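Local coordinates for protein amine Dehydrogenase (Pseudomonas putida, PDB 1JMX) that probably transfers electrons through two covalently bound haem c groups, as the alpha subunit of a quinohemoprotein amine dehydrogenase, at residues P5-N10 / R57-K62; M39-M44 / H48-S53; A395-K400 / A468-G473. All coordinates share one frame; numbering follows the deposited sequence.

Contact 1: residues P5-N10 / R57-K62; sequences PSLLQN and RRTLVK
Leu60 meets both Leu7 and Leu8, and three of the approaches gather at its CD2 methyl. That methyl lies 3.9 Å from Leu7 CB. It also comes to 3.8 Å from the backbone N of Leu8 and 4.1 Å from Leu8 CG. It is thus pressed against the backbone of helix 4-12 as well as against its side chains. Leu60 CG lies anti to the carbonyl carbon (chi1 -80°), which carries the isobutyl end out to helix 4-12. The packing is equally close at Thr59. Its CG2 methyl touches Leu7 CD1 at 3.7 Å, and the two side chains cross at about a right angle. Thr59 CG2 is anti to the backbone N, while OG1 stays on its own helix and bonds to Asp55 O. The helix segments cross at 114°, with their axes 9.7 Å apart. A steep crossing of the N-terminal helix and the last helix around a haem is a hallmark of the cytochrome c fold, and this pair around the first haem is consistent with it. Helix 4-12 ends at Cys12, a covalent attachment point of that haem. Leu60 also reaches the haem, and Ile41 and Ile52 pack on Leu60. Leu8 extends the apolar layer to Tyr24 and Tyr63. The outer side is looser. Gln9 and Asn10 are exposed on helix 4-12 and do not meet residues 57-62. Lys62 turns away to pair with Asp66 and Asp208. Arg57, which is buried, and Arg58 take no part across the segments; each forms a salt bridge to an acidic side chain of a neighbouring subunit.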
loop_
_atom_site.group_PDB
_atom_site.type_symbol
_atom_site.label_atom_id
_atom_site.label_comp_id
_atom_site.label_asym_id
_atom_site.label_seq_id
_atom_site.Cartn_x
_atom_site.Cartn_y
_atom_site.Cartn_z
ATOM N N PRO A 5 -0.244 -5.381 -34.723
ATOM C CA PRO A 5 0.057 -4.095 -35.362
ATOM C C PRO A 5 -1.120 -3.198 -35.713
ATOM O O PRO A 5 -1.042 -1.985 -35.527
ATOM C CB PRO A 5 0.864 -4.507 -36.599
ATOM C CG PRO A 5 0.411 -5.901 -36.865
ATOM C CD PRO A 5 0.350 -6.487 -35.494
ATOM N N SER A 6 -2.209 -3.786 -36.198
ATOM C CA SER A 6 -3.377 -3.002 -36.572
ATOM C C SER A 6 -4.122 -2.504 -35.344
ATOM O O SER A 6 -4.638 -1.394 -35.359
ATOM C CB SER A 6 -4.302 -3.788 -37.510
ATOM O OG SER A 6 -5.431 -4.309 -36.833
ATOM N N LEU A 7 -4.185 -3.325 -34.293
ATOM C CA LEU A 7 -4.841 -2.940 -33.038
ATOM C C LEU A 7 -4.037 -1.838 -32.358
ATOM O O LEU A 7 -4.594 -0.939 -31.738
ATOM C CB LEU A 7 -4.960 -4.137 -32.094
ATOM C CG LEU A 7 -6.222 -4.990 -32.195
ATOM C CD1 LEU A 7 -6.115 -6.188 -31.266
ATOM C CD2 LEU A 7 -7.434 -4.154 -31.843
ATOM N N LEU A 8 -2.719 -1.937 -32.467
ATOM C CA LEU A 8 -1.807 -0.951 -31.901
ATOM C C LEU A 8 -2.140 0.428 -32.450
ATOM O O LEU A 8 -2.167 1.413 -31.720
ATOM C CB LEU A 8 -0.369 -1.279 -32.298
ATOM C CG LEU A 8 0.596 -1.765 -31.231
ATOM C CD1 LEU A 8 1.988 -1.765 -31.831
ATOM C CD2 LEU A 8 0.538 -0.863 -30.012
ATOM N N GLN A 9 -2.359 0.491 -33.756
ATOM C CA GLN A 9 -2.689 1.743 -34.414
ATOM C C GLN A 9 -4.124 2.214 -34.156
ATOM O O GLN A 9 -4.340 3.364 -33.801
ATOM C CB GLN A 9 -2.434 1.606 -35.910
ATOM C CG GLN A 9 -2.572 2.893 -36.682
ATOM C CD GLN A 9 -3.641 2.785 -37.734
ATOM O OE1 GLN A 9 -4.832 2.901 -37.434
ATOM N NE2 GLN A 9 -3.234 2.515 -38.963
ATOM N N ASN A 10 -5.095 1.322 -34.326
ATOM C CA ASN A 10 -6.511 1.644 -34.133
ATOM C C ASN A 10 -6.872 2.107 -32.723
ATOM O O ASN A 10 -7.806 2.891 -32.542
ATOM C CB ASN A 10 -7.399 0.422 -34.425
ATOM C CG ASN A 10 -7.494 0.079 -35.902
ATOM O OD1 ASN A 10 -6.745 0.598 -36.751
ATOM N ND2 ASN A 10 -8.414 -0.830 -36.219
ATOM N N ARG A 57 -7.532 -6.647 -25.684
ATOM C CA ARG A 57 -6.499 -6.321 -24.711
ATOM C C ARG A 57 -5.567 -7.519 -24.625
ATOM O O ARG A 57 -4.352 -7.353 -24.655
ATOM C CB ARG A 57 -7.097 -5.988 -23.339
ATOM C CG ARG A 57 -6.064 -5.510 -22.321
ATOM C CD ARG A 57 -6.712 -4.930 -21.078
ATOM N NE ARG A 57 -7.566 -5.902 -20.407
ATOM C CZ ARG A 57 -8.155 -5.705 -19.233
ATOM N NH1 ARG A 57 -7.998 -4.564 -18.574
ATOM N NH2 ARG A 57 -8.900 -6.659 -18.706
ATOM N N ARG A 58 -6.140 -8.725 -24.599
ATOM C CA ARG A 58 -5.348 -9.956 -24.549
ATOM C C ARG A 58 -4.460 -10.072 -25.774
ATOM O O ARG A 58 -3.335 -10.556 -25.688
ATOM C CB ARG A 58 -6.239 -11.201 -24.475
ATOM C CG ARG A 58 -6.561 -11.648 -23.060
ATOM C CD ARG A 58 -7.220 -13.012 -23.037
ATOM N NE ARG A 58 -8.514 -13.018 -23.712
ATOM C CZ ARG A 58 -9.635 -12.527 -23.190
ATOM N NH1 ARG A 58 -9.631 -11.975 -21.983
ATOM N NH2 ARG A 58 -10.778 -12.641 -23.854
ATOM N N THR A 59 -4.978 -9.630 -26.917
ATOM C CA THR A 59 -4.223 -9.684 -28.160
ATOM C C THR A 59 -3.019 -8.757 -28.096
ATOM O O THR A 59 -1.912 -9.159 -28.440
ATOM C CB THR A 59 -5.103 -9.310 -29.376
ATOM O OG1 THR A 59 -6.201 -10.225 -29.464
ATOM C CG2 THR A 59 -4.290 -9.369 -30.678
ATOM N N LEU A 60 -3.232 -7.529 -27.626
ATOM C CA LEU A 60 -2.145 -6.558 -27.524
ATOM C C LEU A 60 -1.073 -6.962 -26.525
ATOM O O LEU A 60 0.111 -6.766 -26.779
ATOM C CB LEU A 60 -2.681 -5.162 -27.207
ATOM C CG LEU A 60 -3.225 -4.431 -28.435
ATOM C CD1 LEU A 60 -3.778 -3.082 -28.027
ATOM C CD2 LEU A 60 -2.120 -4.260 -29.473
ATOM N N VAL A 61 -1.486 -7.536 -25.398
ATOM C CA VAL A 61 -0.542 -7.985 -24.371
ATOM C C VAL A 61 0.371 -9.059 -24.958
ATOM O O VAL A 61 1.585 -8.987 -24.814
ATOM C CB VAL A 61 -1.278 -8.542 -23.120
ATOM C CG1 VAL A 61 -0.289 -9.217 -22.169
ATOM C CG2 VAL A 61 -2.020 -7.415 -22.399
ATOM N N LYS A 62 -0.221 -10.025 -25.658
ATOM C CA LYS A 62 0.533 -11.109 -26.285
ATOM C C LYS A 62 1.539 -10.520 -27.267
ATOM O O LYS A 62 2.729 -10.843 -27.226
ATOM C CB LYS A 62 -0.418 -12.067 -27.012
ATOM C CG LYS A 62 0.266 -13.215 -27.768
ATOM C CD LYS A 62 0.763 -14.296 -26.822
ATOM C CE LYS A 62 1.348 -15.488 -27.566
ATOM N NZ LYS A 62 2.763 -15.305 -27.982
#

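Contact 2: residues M39-M44 / H48-S53; sequences MSIARM and HGLQIS. With HEC (heme c), chain F.
Met44 and His48 belong to the methionine side of the first haem c pocket. Met44 SD binds the iron at 2.5 Å, and His16 is the other axial ligand. Bends at chi2 and chi3 fold the Met44 side chain over the porphyrin. Its sulfur also lies at the edge of the His48 ring, near the ring plane, 3.7 Å from CD2. The His48 ring has one face over the haem rim, and its NE2 gives a nearly straight hydrogen bond of 2.8 Å to HEC O1D. Arg43 NH1 donates to the same oxygen at 2.9 Å. Arg43 NH2 reaches O2D, and a further bond from NH2 joins the second haem. An axial methionine is a familiar feature of the cytochrome c fold. Here helix 34-48 carries it, and Gly49, with positive phi, turns the chain out of the helix. The turn is tied by Leu50 N to Met44 O, 3.1 Å at 168°. Leu50 CD1 then packs on Met44 CB at 3.8 Å and against the haem. An alanine at His48 would probably leave the propionate without one of its donors and uncover the flank of the Met44 sulfur. Tyr120 of another chain packs on His48.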
loop_
_atom_site.group_PDB
_atom_site.type_symbol
_atom_site.label_atom_id
_atom_site.label_comp_id
_atom_site.label_asym_id
_atom_site.label_seq_id
_atom_site.Cartn_x
_atom_site.Cartn_y
_atom_site.Cartn_z
ATOM N N MET A 39 -0.830 -4.189 -17.254
ATOM C CA MET A 39 -0.963 -3.084 -16.308
ATOM C C MET A 39 -0.906 -1.714 -16.970
ATOM O O MET A 39 -1.603 -0.803 -16.551
ATOM C CB MET A 39 0.091 -3.182 -15.210
ATOM C CG MET A 39 -0.316 -4.087 -14.055
ATOM S SD MET A 39 0.883 -4.095 -12.707
ATOM C CE MET A 39 0.670 -2.421 -12.053
ATOM N N SER A 40 -0.077 -1.571 -18.001
ATOM C CA SER A 40 0.033 -0.302 -18.722
ATOM C C SER A 40 -1.246 -0.011 -19.494
ATOM O O SER A 40 -1.746 1.110 -19.471
ATOM C CB SER A 40 1.209 -0.330 -19.688
ATOM O OG SER A 40 2.414 -0.324 -18.977
ATOM N N ILE A 41 -1.768 -1.034 -20.170
ATOM C CA ILE A 41 -2.989 -0.900 -20.948
ATOM C C ILE A 41 -4.188 -0.634 -20.038
ATOM O O ILE A 41 -5.059 0.174 -20.365
ATOM C CB ILE A 41 -3.229 -2.137 -21.827
ATOM C CG1 ILE A 41 -2.077 -2.278 -22.829
ATOM C CG2 ILE A 41 -4.569 -2.019 -22.541
ATOM C CD1 ILE A 41 -2.045 -3.593 -23.587
ATOM N N ALA A 42 -4.210 -1.296 -18.885
ATOM C CA ALA A 42 -5.273 -1.103 -17.910
ATOM C C ALA A 42 -5.233 0.338 -17.395
ATOM O O ALA A 42 -6.272 0.912 -17.088
ATOM C CB ALA A 42 -5.119 -2.072 -16.764
ATOM N N ARG A 43 -4.036 0.913 -17.289
ATOM C CA ARG A 43 -3.904 2.296 -16.834
ATOM C C ARG A 43 -4.489 3.221 -17.887
ATOM O O ARG A 43 -5.071 4.241 -17.560
ATOM C CB ARG A 43 -2.443 2.681 -16.575
ATOM C CG ARG A 43 -1.833 2.036 -15.341
ATOM C CD ARG A 43 -0.692 2.851 -14.747
ATOM N NE ARG A 43 0.427 3.060 -15.663
ATOM C CZ ARG A 43 0.569 4.134 -16.431
ATOM N NH1 ARG A 43 -0.344 5.094 -16.403
ATOM N NH2 ARG A 43 1.646 4.276 -17.180
ATOM N N MET A 44 -4.327 2.849 -19.152
ATOM C CA MET A 44 -4.850 3.641 -20.250
ATOM C C MET A 44 -6.371 3.723 -20.180
ATOM O O MET A 44 -6.957 4.761 -20.491
ATOM C CB MET A 44 -4.423 3.051 -21.591
ATOM C CG MET A 44 -2.939 3.014 -21.803
ATOM S SD MET A 44 -2.178 4.626 -21.596
ATOM C CE MET A 44 -1.080 4.335 -20.135
ATOM N N HIS A 48 -6.879 7.251 -18.736
ATOM C CA HIS A 48 -7.053 8.006 -19.974
ATOM C C HIS A 48 -8.256 7.711 -20.868
ATOM O O HIS A 48 -8.295 8.172 -22.007
ATOM C CB HIS A 48 -5.758 7.943 -20.781
ATOM C CG HIS A 48 -4.547 8.290 -19.980
ATOM N ND1 HIS A 48 -4.447 9.461 -19.260
ATOM C CD2 HIS A 48 -3.407 7.604 -19.741
ATOM C CE1 HIS A 48 -3.299 9.478 -18.612
ATOM N NE2 HIS A 48 -2.649 8.362 -18.888
ATOM N N GLY A 49 -9.210 6.929 -20.364
ATOM C CA GLY A 49 -10.411 6.625 -21.125
ATOM C C GLY A 49 -10.358 5.705 -22.335
ATOM O O GLY A 49 -11.319 5.666 -23.099
ATOM N N LEU A 50 -9.271 4.957 -22.511
ATOM C CA LEU A 50 -9.145 4.027 -23.636
ATOM C C LEU A 50 -10.302 3.021 -23.630
ATOM O O LEU A 50 -10.647 2.463 -22.591
ATOM C CB LEU A 50 -7.824 3.254 -23.537
ATOM C CG LEU A 50 -7.136 2.621 -24.759
ATOM C CD1 LEU A 50 -6.519 1.318 -24.315
ATOM C CD2 LEU A 50 -8.072 2.378 -25.918
ATOM N N GLN A 51 -10.908 2.821 -24.793
ATOM C CA GLN A 51 -12.005 1.876 -24.948
ATOM C C GLN A 51 -11.432 0.634 -25.621
ATOM O O GLN A 51 -10.990 0.698 -26.770
ATOM C CB GLN A 51 -13.109 2.475 -25.829
ATOM C CG GLN A 51 -13.762 3.727 -25.274
ATOM C CD GLN A 51 -14.388 3.501 -23.914
ATOM O OE1 GLN A 51 -15.367 2.768 -23.778
ATOM N NE2 GLN A 51 -13.825 4.142 -22.896
ATOM N N ILE A 52 -11.444 -0.494 -24.915
ATOM C CA ILE A 52 -10.894 -1.736 -25.459
ATOM C C ILE A 52 -11.482 -2.965 -24.769
ATOM O O ILE A 52 -11.586 -3.014 -23.546
ATOM C CB ILE A 52 -9.326 -1.732 -25.372
ATOM C CG1 ILE A 52 -8.734 -2.931 -26.104
ATOM C CG2 ILE A 52 -8.858 -1.695 -23.922
ATOM C CD1 ILE A 52 -7.247 -2.830 -26.307
ATOM N N SER A 53 -11.897 -3.948 -25.557
ATOM C CA SER A 53 -12.478 -5.172 -25.011
ATOM C C SER A 53 -11.391 -6.036 -24.393
ATOM O O SER A 53 -10.208 -5.834 -24.659
ATOM C CB SER A 53 -13.190 -5.958 -26.115
ATOM O OG SER A 53 -12.271 -6.389 -27.106
HETATM FE FE HEC F . -0.911 5.307 -23.584
HETATM C CHA HEC F . 1.521 6.499 -21.577
HETATM C CHB HEC F . 0.738 2.367 -23.854
HETATM C CHC HEC F . -3.366 4.115 -25.636
HETATM C CHD HEC F . -2.584 8.292 -23.326
HETATM N NA HEC F . 0.766 4.590 -22.870
HETATM C C1A HEC F . 1.669 5.211 -22.047
HETATM C C2A HEC F . 2.795 4.337 -21.742
HETATM C C3A HEC F . 2.565 3.181 -22.385
HETATM C C4A HEC F . 1.308 3.336 -23.083
HETATM C CMA HEC F . 3.460 1.957 -22.376
HETATM C CAA HEC F . 3.978 4.686 -20.869
HETATM C CBA HEC F . 3.738 4.155 -19.473
HETATM C CGA HEC F . 4.872 4.461 -18.514
HETATM O O1A HEC F . 5.865 5.093 -18.914
HETATM O O2A HEC F . 4.765 4.059 -17.340
HETATM N NB HEC F . -1.248 3.620 -24.530
HETATM C C1B HEC F . -0.451 2.473 -24.538
HETATM C C2B HEC F . -0.976 1.421 -25.342
HETATM C C3B HEC F . -2.138 1.920 -25.861
HETATM C C4B HEC F . -2.308 3.273 -25.349
HETATM C CMB HEC F . -0.339 0.033 -25.569
HETATM C CAB HEC F . -3.026 1.139 -26.808
HETATM C CBB HEC F . -4.059 0.168 -26.227
HETATM N NC HEC F . -2.608 6.046 -24.316
HETATM C C1C HEC F . -3.512 5.408 -25.157
HETATM C C2C HEC F . -4.631 6.256 -25.482
HETATM C C3C HEC F . -4.418 7.419 -24.860
HETATM C C4C HEC F . -3.160 7.293 -24.117
HETATM C CMC HEC F . -5.806 5.875 -26.382
HETATM C CAC HEC F . -5.219 8.684 -25.130
HETATM C CBC HEC F . -6.515 8.985 -24.402
HETATM N ND HEC F . -0.606 7.037 -22.647
HETATM C C1D HEC F . -1.385 8.173 -22.633
HETATM C C2D HEC F . -0.792 9.232 -21.806
HETATM C C3D HEC F . 0.365 8.690 -21.327
HETATM C C4D HEC F . 0.459 7.360 -21.851
HETATM C CMD HEC F . -1.361 10.632 -21.547
HETATM C CAD HEC F . 1.404 9.324 -20.404
HETATM C CBD HEC F . 1.115 9.235 -18.914
HETATM C CGD HEC F . 0.960 7.816 -18.420
HETATM O O1D HEC F . -0.163 7.404 -18.122
HETATM O O2D HEC F . 1.964 7.095 -18.323
#

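Contact 3: residues A395-K400 / A468-G473; sequences AEAWGK and ATLADG
Ala395 CB sits against two side chains of the other strand. It touches Ala468 CB at 3.9 Å, methyl against methyl, and Leu470 CD1 at the same distance. Leu470 CD2, the other branch, approaches Ala397 CB at 4.2 Å. The leucine thus spreads its two methyls over Ala395 and Ala397, alternate residues on the same face of the strand. Its chi1 of -115° is away from a staggered value, and its end comes closer to residues 395-400 than its base. All four residues are buried, and no hydrogen bond joins the segments. The strand segments lie 8.3 Å apart at an angle of 46°, so they meet through small side chains and not as paired strands. On the other face of residues 395-400, Trp398 NE1 donates to Glu396 OE1 at 2.8 Å, in the plane of the indole but from above the carboxylate. Glu396 OE2 is held by Arg408, and Lys369 makes a cation-pi contact with Trp398. This is plain core packing of domain IV, consistent with an immunoglobulin-like E-set domain. Strand 391-400 pairs with strands 367-378 and 406-420, and strand 462-470 pairs with 406-420 and 476-484, while Val365 and Val368 pack beside Leu470.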
loop_
_atom_site.group_PDB
_atom_site.type_symbol
_atom_site.label_atom_id
_atom_site.label_comp_id
_atom_site.label_asym_id
_atom_site.label_seq_id
_atom_site.Cartn_x
_atom_site.Cartn_y
_atom_site.Cartn_z
ATOM N N ALA A 395 6.318 -25.762 10.142
ATOM C CA ALA A 395 7.344 -25.813 11.187
ATOM C C ALA A 395 8.575 -26.522 10.644
ATOM O O ALA A 395 8.540 -27.719 10.368
ATOM C CB ALA A 395 6.821 -26.526 12.419
ATOM N N GLU A 396 9.639 -25.756 10.432
ATOM C CA GLU A 396 10.894 -26.272 9.901
ATOM C C GLU A 396 11.843 -26.778 10.988
ATOM O O GLU A 396 12.347 -26.007 11.794
ATOM C CB GLU A 396 11.564 -25.190 9.070
ATOM C CG GLU A 396 12.910 -25.553 8.514
ATOM C CD GLU A 396 13.606 -24.341 7.960
ATOM O OE1 GLU A 396 13.893 -23.419 8.748
ATOM O OE2 GLU A 396 13.837 -24.285 6.739
ATOM N N ALA A 397 12.107 -28.081 10.962
ATOM C CA ALA A 397 12.966 -28.743 11.941
ATOM C C ALA A 397 14.447 -28.755 11.590
ATOM O O ALA A 397 14.818 -28.937 10.436
ATOM C CB ALA A 397 12.479 -30.163 12.173
ATOM N N TRP A 398 15.277 -28.575 12.615
ATOM C CA TRP A 398 16.729 -28.576 12.475
ATOM C C TRP A 398 17.378 -29.423 13.554
ATOM O O TRP A 398 16.954 -29.428 14.707
ATOM C CB TRP A 398 17.306 -27.163 12.582
ATOM C CG TRP A 398 16.919 -26.275 11.471
ATOM C CD1 TRP A 398 15.714 -25.667 11.298
ATOM C CD2 TRP A 398 17.728 -25.899 10.352
ATOM N NE1 TRP A 398 15.717 -24.937 10.141
ATOM C CE2 TRP A 398 16.940 -25.057 9.535
ATOM C CE3 TRP A 398 19.046 -26.192 9.957
ATOM C CZ2 TRP A 398 17.420 -24.499 8.345
ATOM C CZ3 TRP A 398 19.528 -25.635 8.767
ATOM C CH2 TRP A 398 18.712 -24.798 7.977
ATOM N N GLY A 399 18.453 -30.096 13.175
ATOM C CA GLY A 399 19.182 -30.927 14.111
ATOM C C GLY A 399 20.650 -30.829 13.775
ATOM O O GLY A 399 21.112 -29.820 13.237
ATOM N N LYS A 400 21.393 -31.873 14.096
ATOM C CA LYS A 400 22.813 -31.895 13.801
ATOM C C LYS A 400 23.173 -33.249 13.250
ATOM O O LYS A 400 22.633 -34.268 13.688
ATOM C CB LYS A 400 23.642 -31.601 15.054
ATOM C CG LYS A 400 23.676 -30.132 15.443
ATOM C CD LYS A 400 24.781 -29.870 16.438
ATOM C CE LYS A 400 24.999 -28.370 16.653
ATOM N NZ LYS A 400 23.829 -27.692 17.275
ATOM N N ALA A 468 4.458 -22.861 17.006
ATOM C CA ALA A 468 4.385 -24.225 16.494
ATOM C C ALA A 468 5.092 -25.113 17.513
ATOM O O ALA A 468 6.151 -24.754 18.027
ATOM C CB ALA A 468 5.087 -24.337 15.154
ATOM N N THR A 469 4.479 -26.239 17.854
ATOM C CA THR A 469 5.090 -27.158 18.802
ATOM C C THR A 469 5.135 -28.521 18.135
ATOM O O THR A 469 4.103 -29.093 17.794
ATOM C CB THR A 469 4.327 -27.213 20.143
ATOM O OG1 THR A 469 2.990 -27.656 19.918
ATOM C CG2 THR A 469 4.279 -25.848 20.794
ATOM N N LEU A 470 6.349 -28.994 17.884
ATOM C CA LEU A 470 6.564 -30.267 17.226
ATOM C C LEU A 470 5.890 -31.466 17.883
ATOM O O LEU A 470 5.907 -31.622 19.104
ATOM C CB LEU A 470 8.058 -30.518 17.077
ATOM C CG LEU A 470 8.554 -30.563 15.638
ATOM C CD1 LEU A 470 8.004 -29.381 14.858
ATOM C CD2 LEU A 470 10.076 -30.585 15.630
ATOM N N ALA A 471 5.230 -32.268 17.054
ATOM C CA ALA A 471 4.563 -33.476 17.518
ATOM C C ALA A 471 5.673 -34.433 17.950
ATOM O O ALA A 471 5.531 -35.185 18.908
ATOM C CB ALA A 471 3.757 -34.091 16.390
ATOM N N ASP A 472 6.804 -34.345 17.257
ATOM C CA ASP A 472 7.968 -35.181 17.529
ATOM C C ASP A 472 8.878 -34.542 18.584
ATOM O O ASP A 472 9.844 -33.856 18.241
ATOM C CB ASP A 472 8.744 -35.416 16.213
ATOM C CG ASP A 472 10.014 -36.254 16.396
ATOM O OD1 ASP A 472 10.022 -37.160 17.263
ATOM O OD2 ASP A 472 10.997 -36.008 15.651
ATOM N N GLY A 473 8.556 -34.747 19.861
ATOM C CA GLY A 473 9.395 -34.201 20.919
ATOM C C GLY A 473 8.960 -32.916 21.597
ATOM O O GLY A 473 9.568 -32.503 22.590
#

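How the contacts relate
From the N terminus, contact 1 opens at helix 4-12 and is closed when helix 54-67 comes back onto it. Contact 2 is nested inside that loop and closes earlier, where the chain leaves helix 34-48 and turns towards helix 54-67. The two contacts touch: Ile41 and Ile52 pack on Arg57 and Leu60. Together they tie three helices around the first haem. Contact 3 follows in series, after the eight-stranded barrel and the next sheet have been traced. It closes a loop of 67 residues within domain IV. Its centre lies about 53 Å from that of contact 1 and about 51 Å from that of contact 2, on the opposite side of the chain's centre.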